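Local structure of TipC2 (Streptococcus intermedius B196, 6DHX) at residues A[22-27]-A[168-173]; A[92-97]-A[159-164]; A[106-111]-A[117-122]. The protein probably acts as an immunity protein that protects its producer against an antibacterial toxin exported by the type VII secretion system. One frame throughout, in Å; residues are numbered along the deposited sequence.

Contact 1 of 3, residues A[22-27]-A[168-173]; sequences FDEIYQ and KDWCSI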
loop_
_atom_site.group_PDB
_atom_site.type_symbol
_atom_site.label_atom_id
_atom_site.label_comp_id
_atom_site.label_asym_id
_atom_site.label_seq_id
_atom_site.Cartn_x
_atom_site.Cartn_y
_atom_site.Cartn_z
ATOM N N PHE A 22 -2.089 2.052 -11.045
ATOM C CA PHE A 22 -1.140 2.650 -10.110
ATOM C C PHE A 22 -0.561 3.941 -10.685
ATOM O O PHE A 22 -0.379 4.910 -9.948
ATOM C CB PHE A 22 -0.017 1.647 -9.765
ATOM C CG PHE A 22 -0.594 0.338 -9.250
ATOM C CD1 PHE A 22 -1.179 0.295 -7.974
ATOM C CD2 PHE A 22 -0.685 -0.757 -10.071
ATOM C CE1 PHE A 22 -1.823 -0.862 -7.515
ATOM C CE2 PHE A 22 -1.338 -1.943 -9.620
ATOM C CZ PHE A 22 -1.899 -1.977 -8.337
ATOM N N ASP A 23 -0.252 3.960 -11.987
ATOM C CA ASP A 23 0.099 5.232 -12.638
ATOM C C ASP A 23 -1.008 6.261 -12.432
ATOM O O ASP A 23 -0.750 7.456 -12.276
ATOM C CB ASP A 23 0.265 5.079 -14.156
ATOM C CG ASP A 23 1.546 4.389 -14.580
ATOM O OD1 ASP A 23 2.565 4.366 -13.855
ATOM O OD2 ASP A 23 1.540 3.872 -15.736
ATOM N N GLU A 24 -2.257 5.834 -12.565
ATOM C CA GLU A 24 -3.356 6.778 -12.462
ATOM C C GLU A 24 -3.395 7.408 -11.068
ATOM O O GLU A 24 -3.485 8.638 -10.917
ATOM C CB GLU A 24 -4.637 6.011 -12.813
ATOM C CG GLU A 24 -5.848 6.792 -13.009
ATOM C CD GLU A 24 -7.008 5.848 -13.335
ATOM O OE1 GLU A 24 -7.522 5.252 -12.364
ATOM O OE2 GLU A 24 -7.347 5.709 -14.538
ATOM N N ILE A 25 -3.283 6.582 -10.033
ATOM C CA ILE A 25 -3.222 7.089 -8.660
ATOM C C ILE A 25 -2.006 7.996 -8.458
ATOM O O ILE A 25 -2.125 9.083 -7.867
ATOM C CB ILE A 25 -3.201 5.931 -7.644
ATOM C CG1 ILE A 25 -4.513 5.117 -7.711
ATOM C CG2 ILE A 25 -2.994 6.492 -6.214
ATOM C CD1 ILE A 25 -4.404 3.677 -6.996
ATOM N N TYR A 26 -0.836 7.555 -8.924
ATOM C CA TYR A 26 0.386 8.340 -8.747
ATOM C C TYR A 26 0.239 9.701 -9.433
ATOM O O TYR A 26 0.510 10.756 -8.832
ATOM C CB TYR A 26 1.583 7.559 -9.324
ATOM C CG TYR A 26 2.899 8.291 -9.211
ATOM C CD1 TYR A 26 3.257 9.266 -10.154
ATOM C CD2 TYR A 26 3.811 7.994 -8.168
ATOM C CE1 TYR A 26 4.468 9.946 -10.030
ATOM C CE2 TYR A 26 5.024 8.682 -8.049
ATOM C CZ TYR A 26 5.337 9.637 -8.981
ATOM O OH TYR A 26 6.511 10.322 -8.930
ATOM N N GLN A 27 -0.186 9.688 -10.703
ATOM C CA GLN A 27 -0.208 10.937 -11.475
ATOM C C GLN A 27 -1.288 11.876 -10.981
ATOM O O GLN A 27 -1.097 13.096 -10.970
ATOM C CB GLN A 27 -0.405 10.616 -12.966
ATOM C CG GLN A 27 0.857 9.898 -13.505
ATOM C CD GLN A 27 0.776 9.481 -14.964
ATOM O OE1 GLN A 27 1.276 8.407 -15.315
ATOM N NE2 GLN A 27 0.166 10.319 -15.836
ATOM N N LYS A 168 -10.904 -0.093 -4.913
ATOM C CA LYS A 168 -12.331 0.190 -5.105
ATOM C C LYS A 168 -12.657 1.611 -4.629
ATOM O O LYS A 168 -13.437 2.342 -5.266
ATOM C CB LYS A 168 -13.154 -0.851 -4.347
ATOM C CG LYS A 168 -14.643 -0.779 -4.634
ATOM C CD LYS A 168 -15.390 -1.824 -3.827
ATOM C CE LYS A 168 -16.832 -1.983 -4.285
ATOM N NZ LYS A 168 -17.500 -3.064 -3.522
ATOM N N ASP A 169 -12.015 2.035 -3.534
ATOM C CA ASP A 169 -12.142 3.414 -3.057
ATOM C C ASP A 169 -11.625 4.407 -4.085
ATOM O O ASP A 169 -12.236 5.458 -4.295
ATOM C CB ASP A 169 -11.373 3.613 -1.744
ATOM C CG ASP A 169 -12.121 3.089 -0.536
ATOM O OD1 ASP A 169 -13.304 2.740 -0.671
ATOM O OD2 ASP A 169 -11.522 3.011 0.548
ATOM N N TRP A 170 -10.450 4.126 -4.676
ATOM C CA TRP A 170 -9.931 4.991 -5.736
ATOM C C TRP A 170 -10.958 5.175 -6.834
ATOM O O TRP A 170 -11.218 6.303 -7.290
ATOM C CB TRP A 170 -8.660 4.365 -6.347
ATOM C CG TRP A 170 -8.165 5.190 -7.508
ATOM C CD1 TRP A 170 -8.179 4.855 -8.849
ATOM C CD2 TRP A 170 -7.616 6.518 -7.424
ATOM N NE1 TRP A 170 -7.664 5.907 -9.595
ATOM C CE2 TRP A 170 -7.310 6.930 -8.752
ATOM C CE3 TRP A 170 -7.344 7.384 -6.352
ATOM C CZ2 TRP A 170 -6.722 8.176 -9.041
ATOM C CZ3 TRP A 170 -6.748 8.659 -6.640
ATOM C CH2 TRP A 170 -6.453 9.026 -7.966
ATOM N N CYS A 171 -11.569 4.057 -7.273
ATOM C CA CYS A 171 -12.562 4.154 -8.349
ATOM C C CYS A 171 -13.846 4.859 -7.905
ATOM O O CYS A 171 -14.608 5.311 -8.769
ATOM C CB CYS A 171 -12.891 2.751 -8.936
ATOM S SG CYS A 171 -11.342 2.026 -9.706
ATOM N N SER A 172 -14.047 5.066 -6.605
ATOM C CA SER A 172 -15.196 5.842 -6.140
ATOM C C SER A 172 -14.948 7.347 -6.146
ATOM O O SER A 172 -15.919 8.109 -6.081
ATOM C CB SER A 172 -15.581 5.428 -4.710
ATOM O OG SER A 172 -14.747 6.037 -3.743
ATOM N N ILE A 173 -13.688 7.797 -6.172
ATOM C CA ILE A 173 -13.414 9.238 -6.204
ATOM C C ILE A 173 -12.801 9.705 -7.517
ATOM O O ILE A 173 -12.760 10.918 -7.763
ATOM C CB ILE A 173 -12.493 9.657 -5.044
ATOM C CG1 ILE A 173 -11.120 9.000 -5.231
ATOM C CG2 ILE A 173 -13.094 9.243 -3.729
ATOM C CD1 ILE A 173 -10.143 9.438 -4.153
#
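Trp-170 reaches from segment 168-173 to Glu-24 and Ile-25 of segment 22-27, and its indole is the whole of this buried contact from its own side. One residue ahead of it, Asp-169 turns elsewhere: its carboxylate bonds to Tyr-65 OH. The indole of Trp-170 stands out from its helix with CG anti to the backbone N (chi1 176°). Its N-H gives a fairly straight hydrogen bond in the ring plane, NE1 to Glu-24 OE1 at 2.8 Å, using the anti side of that oxygen. Glu-24 gets there through an extended chain and is gripped further by Ser-176 OG on OE1 and Lys-177 N on OE2, so the buried carboxylate is well provided with donors. The contact thus ties the N-terminal helix 21-32 to the long helix 151-173, elements far apart in sequence. Over one indole face lies Ile-25, its CG1 3.4 Å from the centroid of the five-membered ring in a close CH-pi contact. Tryptophan suits this place by offering a flat apolar face and a polar edge together. Farther on, Ser-172 OG bonds to Asp-169 O at 2.6 Å, a carbonyl that also accepts from the backbone N of Ser-172.

Contact 2 of 3, residues A[92-97]-A[159-164]; sequences IYFEKE and EKIVNQ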
loop_
_atom_site.group_PDB
_atom_site.type_symbol
_atom_site.label_atom_id
_atom_site.label_comp_id
_atom_site.label_asym_id
_atom_site.label_seq_id
_atom_site.Cartn_x
_atom_site.Cartn_y
_atom_site.Cartn_z
ATOM N N ILE A 92 1.380 0.948 -1.171
ATOM C CA ILE A 92 0.134 0.631 -0.477
ATOM C C ILE A 92 0.477 -0.483 0.502
ATOM O O ILE A 92 0.983 -1.523 0.085
ATOM C CB ILE A 92 -0.954 0.162 -1.460
ATOM C CG1 ILE A 92 -1.273 1.284 -2.474
ATOM C CG2 ILE A 92 -2.206 -0.369 -0.686
ATOM C CD1 ILE A 92 -2.002 0.728 -3.730
ATOM N N TYR A 93 0.219 -0.290 1.789
ATOM C CA TYR A 93 0.493 -1.378 2.711
ATOM C C TYR A 93 -0.593 -1.468 3.767
ATOM O O TYR A 93 -1.358 -0.530 4.014
ATOM C CB TYR A 93 1.884 -1.264 3.366
ATOM C CG TYR A 93 2.087 -0.135 4.348
ATOM C CD1 TYR A 93 2.429 1.144 3.914
ATOM C CD2 TYR A 93 1.976 -0.375 5.725
ATOM C CE1 TYR A 93 2.637 2.187 4.843
ATOM C CE2 TYR A 93 2.173 0.632 6.643
ATOM C CZ TYR A 93 2.502 1.918 6.209
ATOM O OH TYR A 93 2.722 2.932 7.147
ATOM N N PHE A 94 -0.666 -2.648 4.381
ATOM C CA PHE A 94 -1.629 -2.819 5.441
ATOM C C PHE A 94 -1.095 -3.852 6.403
ATOM O O PHE A 94 -0.168 -4.618 6.087
ATOM C CB PHE A 94 -3.009 -3.228 4.916
ATOM C CG PHE A 94 -3.034 -4.559 4.148
ATOM C CD1 PHE A 94 -2.788 -4.591 2.775
ATOM C CD2 PHE A 94 -3.363 -5.749 4.800
ATOM C CE1 PHE A 94 -2.850 -5.796 2.051
ATOM C CE2 PHE A 94 -3.413 -6.950 4.089
ATOM C CZ PHE A 94 -3.190 -6.976 2.705
ATOM N N GLU A 95 -1.660 -3.824 7.603
ATOM C CA GLU A 95 -1.190 -4.646 8.717
ATOM C C GLU A 95 -2.381 -5.256 9.436
ATOM O O GLU A 95 -3.451 -4.641 9.543
ATOM C CB GLU A 95 -0.333 -3.833 9.729
ATOM C CG GLU A 95 0.859 -3.059 9.117
ATOM C CD GLU A 95 1.795 -2.456 10.179
ATOM O OE1 GLU A 95 1.445 -2.472 11.378
ATOM O OE2 GLU A 95 2.880 -1.951 9.800
ATOM N N LYS A 96 -2.189 -6.483 9.910
ATOM C CA LYS A 96 -3.224 -7.281 10.547
ATOM C C LYS A 96 -2.601 -8.038 11.702
ATOM O O LYS A 96 -1.488 -8.576 11.587
ATOM C CB LYS A 96 -3.847 -8.271 9.554
ATOM C CG LYS A 96 -5.126 -8.951 10.048
ATOM C CD LYS A 96 -5.576 -10.026 9.075
ATOM C CE LYS A 96 -5.106 -11.400 9.534
ATOM N NZ LYS A 96 -5.626 -11.756 10.890
ATOM N N GLU A 97 -3.301 -8.088 12.821
ATOM C CA GLU A 97 -2.791 -8.905 13.907
ATOM C C GLU A 97 -2.948 -10.382 13.531
ATOM O O GLU A 97 -3.984 -10.782 12.989
ATOM C CB GLU A 97 -3.526 -8.575 15.207
ATOM C CG GLU A 97 -2.847 -9.185 16.423
ATOM C CD GLU A 97 -3.749 -9.230 17.652
ATOM O OE1 GLU A 97 -4.987 -9.079 17.496
ATOM O OE2 GLU A 97 -3.215 -9.436 18.769
ATOM N N GLU A 159 -6.488 -9.412 -1.783
ATOM C CA GLU A 159 -7.733 -9.184 -2.517
ATOM C C GLU A 159 -8.696 -8.340 -1.687
ATOM O O GLU A 159 -9.327 -7.417 -2.201
ATOM C CB GLU A 159 -8.370 -10.522 -2.902
ATOM C CG GLU A 159 -9.808 -10.441 -3.431
ATOM C CD GLU A 159 -9.928 -9.721 -4.769
ATOM O OE1 GLU A 159 -8.932 -9.641 -5.529
ATOM O OE2 GLU A 159 -11.055 -9.269 -5.084
ATOM N N LYS A 160 -8.804 -8.645 -0.400
ATOM C CA LYS A 160 -9.772 -7.956 0.446
ATOM C C LYS A 160 -9.408 -6.486 0.666
ATOM O O LYS A 160 -10.279 -5.608 0.609
ATOM C CB LYS A 160 -9.857 -8.686 1.781
ATOM C CG LYS A 160 -10.919 -8.098 2.714
ATOM C CD LYS A 160 -10.917 -8.945 4.006
ATOM C CE LYS A 160 -11.653 -8.244 5.138
ATOM N NZ LYS A 160 -13.038 -7.879 4.745
ATOM N N ILE A 161 -8.139 -6.207 0.949
ATOM C CA ILE A 161 -7.746 -4.852 1.313
ATOM C C ILE A 161 -7.304 -4.052 0.109
ATOM O O ILE A 161 -7.702 -2.887 -0.036
ATOM C CB ILE A 161 -6.636 -4.871 2.384
ATOM C CG1 ILE A 161 -7.128 -5.604 3.642
ATOM C CG2 ILE A 161 -6.144 -3.408 2.664
ATOM C CD1 ILE A 161 -8.397 -4.982 4.290
ATOM N N VAL A 162 -6.408 -4.591 -0.724
ATOM C CA VAL A 162 -5.941 -3.764 -1.847
ATOM C C VAL A 162 -7.021 -3.669 -2.920
ATOM O O VAL A 162 -7.333 -2.581 -3.401
ATOM C CB VAL A 162 -4.618 -4.274 -2.448
ATOM C CG1 VAL A 162 -4.227 -3.414 -3.720
ATOM C CG2 VAL A 162 -3.481 -4.171 -1.411
ATOM N N ASN A 163 -7.559 -4.816 -3.360
ATOM C CA ASN A 163 -8.492 -4.725 -4.485
ATOM C C ASN A 163 -9.869 -4.228 -4.059
ATOM O O ASN A 163 -10.411 -3.288 -4.655
ATOM C CB ASN A 163 -8.584 -6.085 -5.182
ATOM C CG ASN A 163 -7.333 -6.364 -6.009
ATOM O OD1 ASN A 163 -6.606 -5.433 -6.368
ATOM N ND2 ASN A 163 -7.093 -7.619 -6.333
ATOM N N GLN A 164 -10.450 -4.844 -3.036
ATOM C CA GLN A 164 -11.836 -4.588 -2.662
ATOM C C GLN A 164 -11.985 -3.381 -1.752
ATOM O O GLN A 164 -13.120 -2.952 -1.459
ATOM C CB GLN A 164 -12.443 -5.847 -1.986
ATOM C CG GLN A 164 -12.604 -7.040 -2.959
ATOM C CD GLN A 164 -13.086 -6.557 -4.328
ATOM O OE1 GLN A 164 -14.067 -5.801 -4.424
ATOM N NE2 GLN A 164 -12.374 -6.950 -5.384
#
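Phe-94 and Ile-161 form the tight centre of this contact, where strand 89-99 meets helix 151-173. The branched carbon of the isoleucine sits squarely above the phenyl ring: Ile-161 CB is 3.8 Å from the centroid of the Phe-94 ring and only 7° off its normal, a CH-pi contact. Both branches spread over the same face, CG2 toward CG and CD1, 3.6 Å from Phe-94 CD1, and CG1 over CD2 and CE2. Phe-94 has its CG between the backbone N and the carbonyl carbon (chi1 61°), a rotamer that turns the ring face to the helix. Beta branching lets CB and both gamma carbons of Ile-161 touch one ring face. Next to it Val-162 directs one methyl into the angle between two strand residues: CG2 lies 3.9 Å from Phe-94 CE1 and 4.1 Å from Ile-92 CG2. All four side chains are buried and apolar, and no hydrogen bond crosses between the segments.

Away from the strand the chemistry turns polar. Glu-159 is partly exposed and Gln-164 exposed, although Asn-163, which bonds to Glu-159, is buried. Glu-159 OE1 accepts from Asn-163 ND2 at 2.8 Å in a nearly straight bond, and its OE2 accepts from Gln-164 NE2 at 2.7 Å; both donors approach from above the carboxylate plane. Asn-163 OD1 is hydrogen-bonded to Tyr-183 OH. The backbone bond from Gln-164 N to Glu-159 O, 2.9 Å long, spans five residues and marks a wider pi-type turn. At the other end of the strand segment, partly exposed Lys-96 folds back so that NZ bonds to Glu-97 O.

Segment axes 9.3 Å apart and running nearly antiparallel (152°) place this among alpha/beta layer packings, with an amphipathic helix packed along one face of a mostly antiparallel sheet.

Contact 3 of 3, residues A[106-111]-A[117-122]; sequences IWNKYT and LTKSVK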
loop_
_atom_site.group_PDB
_atom_site.type_symbol
_atom_site.label_atom_id
_atom_site.label_comp_id
_atom_site.label_asym_id
_atom_site.label_seq_id
_atom_site.Cartn_x
_atom_site.Cartn_y
_atom_site.Cartn_z
ATOM N N ILE A 106 1.564 -6.450 4.823
ATOM C CA ILE A 106 1.653 -6.775 3.412
ATOM C C ILE A 106 1.908 -5.464 2.679
ATOM O O ILE A 106 1.161 -4.487 2.843
ATOM C CB ILE A 106 0.396 -7.528 2.931
ATOM C CG1 ILE A 106 0.392 -8.909 3.617
ATOM C CG2 ILE A 106 0.417 -7.765 1.450
ATOM C CD1 ILE A 106 -0.896 -9.726 3.390
ATOM N N TRP A 107 2.968 -5.465 1.882
ATOM C CA TRP A 107 3.675 -4.295 1.391
ATOM C C TRP A 107 3.654 -4.344 -0.125
ATOM O O TRP A 107 4.177 -5.293 -0.722
ATOM C CB TRP A 107 5.106 -4.429 1.924
ATOM C CG TRP A 107 6.018 -3.381 1.782
ATOM C CD1 TRP A 107 6.902 -3.184 0.753
ATOM C CD2 TRP A 107 6.287 -2.384 2.743
ATOM N NE1 TRP A 107 7.695 -2.107 1.019
ATOM C CE2 TRP A 107 7.336 -1.587 2.233
ATOM C CE3 TRP A 107 5.759 -2.089 3.994
ATOM C CZ2 TRP A 107 7.853 -0.494 2.930
ATOM C CZ3 TRP A 107 6.268 -0.994 4.679
ATOM C CH2 TRP A 107 7.303 -0.216 4.148
ATOM N N ASN A 108 3.054 -3.336 -0.768
ATOM C CA ASN A 108 2.774 -3.454 -2.198
ATOM C C ASN A 108 3.288 -2.187 -2.840
ATOM O O ASN A 108 2.639 -1.137 -2.733
ATOM C CB ASN A 108 1.290 -3.619 -2.458
ATOM C CG ASN A 108 0.691 -4.709 -1.567
ATOM O OD1 ASN A 108 0.887 -5.895 -1.861
ATOM N ND2 ASN A 108 0.014 -4.323 -0.465
ATOM N N LYS A 109 4.463 -2.285 -3.446
ATOM C CA LYS A 109 5.180 -1.098 -3.889
ATOM C C LYS A 109 5.174 -1.048 -5.412
ATOM O O LYS A 109 5.703 -1.952 -6.050
ATOM C CB LYS A 109 6.616 -1.126 -3.366
ATOM C CG LYS A 109 7.377 0.153 -3.764
ATOM C CD LYS A 109 8.683 0.200 -2.950
ATOM C CE LYS A 109 9.715 1.199 -3.465
ATOM N NZ LYS A 109 11.074 1.172 -2.720
ATOM N N TYR A 110 4.613 0.024 -5.979
ATOM C CA TYR A 110 4.600 0.200 -7.420
ATOM C C TYR A 110 5.688 1.201 -7.797
ATOM O O TYR A 110 5.607 2.380 -7.422
ATOM C CB TYR A 110 3.237 0.686 -7.887
ATOM C CG TYR A 110 3.268 1.057 -9.348
ATOM C CD1 TYR A 110 3.217 0.049 -10.322
ATOM C CD2 TYR A 110 3.362 2.390 -9.748
ATOM C CE1 TYR A 110 3.239 0.372 -11.653
ATOM C CE2 TYR A 110 3.377 2.741 -11.098
ATOM C CZ TYR A 110 3.311 1.710 -12.044
ATOM O OH TYR A 110 3.323 1.956 -13.406
ATOM N N THR A 111 6.705 0.730 -8.548
ATOM C CA THR A 111 7.842 1.551 -8.925
ATOM C C THR A 111 7.566 2.114 -10.318
ATOM O O THR A 111 7.232 1.365 -11.241
ATOM C CB THR A 111 9.159 0.765 -8.878
ATOM O OG1 THR A 111 8.981 -0.615 -9.310
ATOM C CG2 THR A 111 9.645 0.735 -7.405
ATOM N N LEU A 117 4.694 -3.662 -9.960
ATOM C CA LEU A 117 4.114 -3.784 -8.630
ATOM C C LEU A 117 4.771 -4.987 -7.944
ATOM O O LEU A 117 4.637 -6.113 -8.425
ATOM C CB LEU A 117 2.619 -4.016 -8.738
ATOM C CG LEU A 117 1.928 -4.249 -7.404
ATOM C CD1 LEU A 117 1.840 -2.907 -6.600
ATOM C CD2 LEU A 117 0.538 -4.782 -7.647
ATOM N N THR A 118 5.427 -4.757 -6.821
ATOM C CA THR A 118 6.109 -5.804 -6.054
ATOM C C THR A 118 5.371 -5.985 -4.736
ATOM O O THR A 118 5.255 -5.038 -3.948
ATOM C CB THR A 118 7.579 -5.427 -5.842
ATOM O OG1 THR A 118 8.217 -5.236 -7.119
ATOM C CG2 THR A 118 8.345 -6.517 -5.080
ATOM N N LYS A 119 4.858 -7.205 -4.494
ATOM C CA LYS A 119 4.076 -7.511 -3.305
ATOM C C LYS A 119 4.999 -8.297 -2.390
ATOM O O LYS A 119 5.663 -9.234 -2.849
ATOM C CB LYS A 119 2.819 -8.327 -3.651
ATOM C CG LYS A 119 1.860 -7.577 -4.587
ATOM C CD LYS A 119 0.941 -8.379 -5.529
ATOM C CE LYS A 119 -0.088 -9.195 -4.832
ATOM N NZ LYS A 119 -0.983 -9.839 -5.859
ATOM N N SER A 120 5.107 -7.879 -1.135
ATOM C CA SER A 120 6.008 -8.573 -0.215
ATOM C C SER A 120 5.360 -8.615 1.175
ATOM O O SER A 120 4.312 -7.982 1.427
ATOM C CB SER A 120 7.387 -7.889 -0.238
ATOM O OG SER A 120 7.339 -6.649 0.416
ATOM N N VAL A 121 5.956 -9.405 2.071
ATOM C CA VAL A 121 5.398 -9.677 3.399
ATOM C C VAL A 121 6.462 -9.425 4.455
ATOM O O VAL A 121 7.602 -9.915 4.330
ATOM C CB VAL A 121 4.925 -11.135 3.547
ATOM C CG1 VAL A 121 4.100 -11.229 4.760
ATOM C CG2 VAL A 121 4.157 -11.584 2.389
ATOM N N LYS A 122 6.076 -8.732 5.516
ATOM C CA LYS A 122 6.936 -8.448 6.652
ATOM C C LYS A 122 6.182 -8.784 7.934
ATOM O O LYS A 122 4.961 -9.013 7.935
ATOM C CB LYS A 122 7.353 -6.960 6.654
ATOM C CG LYS A 122 8.123 -6.490 5.406
ATOM C CD LYS A 122 8.391 -4.975 5.514
ATOM C CE LYS A 122 8.962 -4.353 4.220
ATOM N NZ LYS A 122 9.119 -5.360 3.162
HETATM O O HOH W 1 8.214 -2.582 -7.421
#
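Strands 106-111 and 117-122 run antiparallel and are laced by four backbone hydrogen bonds, two in the Trp-107/Ser-120 pair and two in the Lys-109/Thr-118 pair, each 2.8 to 2.9 Å between N and O, while Asn-108/Lys-119 lies between them, and Ile-106/Val-121 and Tyr-110/Leu-117 flank them, as non-hydrogen-bonded pairs.

On the face that carries Trp-107, a diagonal contact joins Lys-122 to the indole. CE of Lys-122 lies over the ring, 3.6 Å from Trp-107 CD2, and NZ stands 3.9 Å from the centroid of the five-membered ring of Trp-107 in a cation-pi contact. The last torsion of the lysine is eclipsed (chi4 0°), which makes the exact position of the ammonium uncertain; the packing of CE does not depend on it. Lysine fits here because its methylenes and its charge can both use a flat aromatic surface. Directly opposite, the small Ser-120 lets its OG come within 3.5 Å of Trp-107 CB. Further along, one water joins the polar groups of this partly exposed face: it donates to Lys-109 O and to Thr-111 OG1, and is hydrogen-bonded to Thr-118 OG1 at 2.7 Å.

The pair forms a beta hairpin within the large mixed sheet, and its other face is turned to helix 151-173. On that buried face Leu-117 CD1 packs 4.1 Å from Tyr-110 CB, apolar against apolar, while Tyr-110 OH is anchored by Asp-23. Asn-108 sends ND2 to Ile-92 O of the neighbouring strand. Its OD1 lies against the aliphatic part of Lys-119, 3.3 Å from CG, and is a buried oxygen with no hydrogen-bond partner in the model. Lys-119 carries its charge onward, past a bend at chi3, to a cation-pi contact with Tyr-158.

Contacts 1 and 2 are buried and share helix 151-173, which contact 1 ties to the N-terminal helix and contact 2 lays on the sheet. Contact 3 lies within the sheet and is only partly buried, since one of its faces carries partly exposed residues and a water. Their chemistry follows: contact 1 combines a polar bond with packing over a ring, contact 2 is purely apolar, and contact 3 rests on backbone bonds. Contacts 2 and 3 are stitched by backbone pairing of neighbouring strands, with Phe-94 O 2.8 Å from Ile-106 N. Phe-22 of segment 22-27 packs on both Ile-92 and Tyr-110, joining contact 1 to the other two.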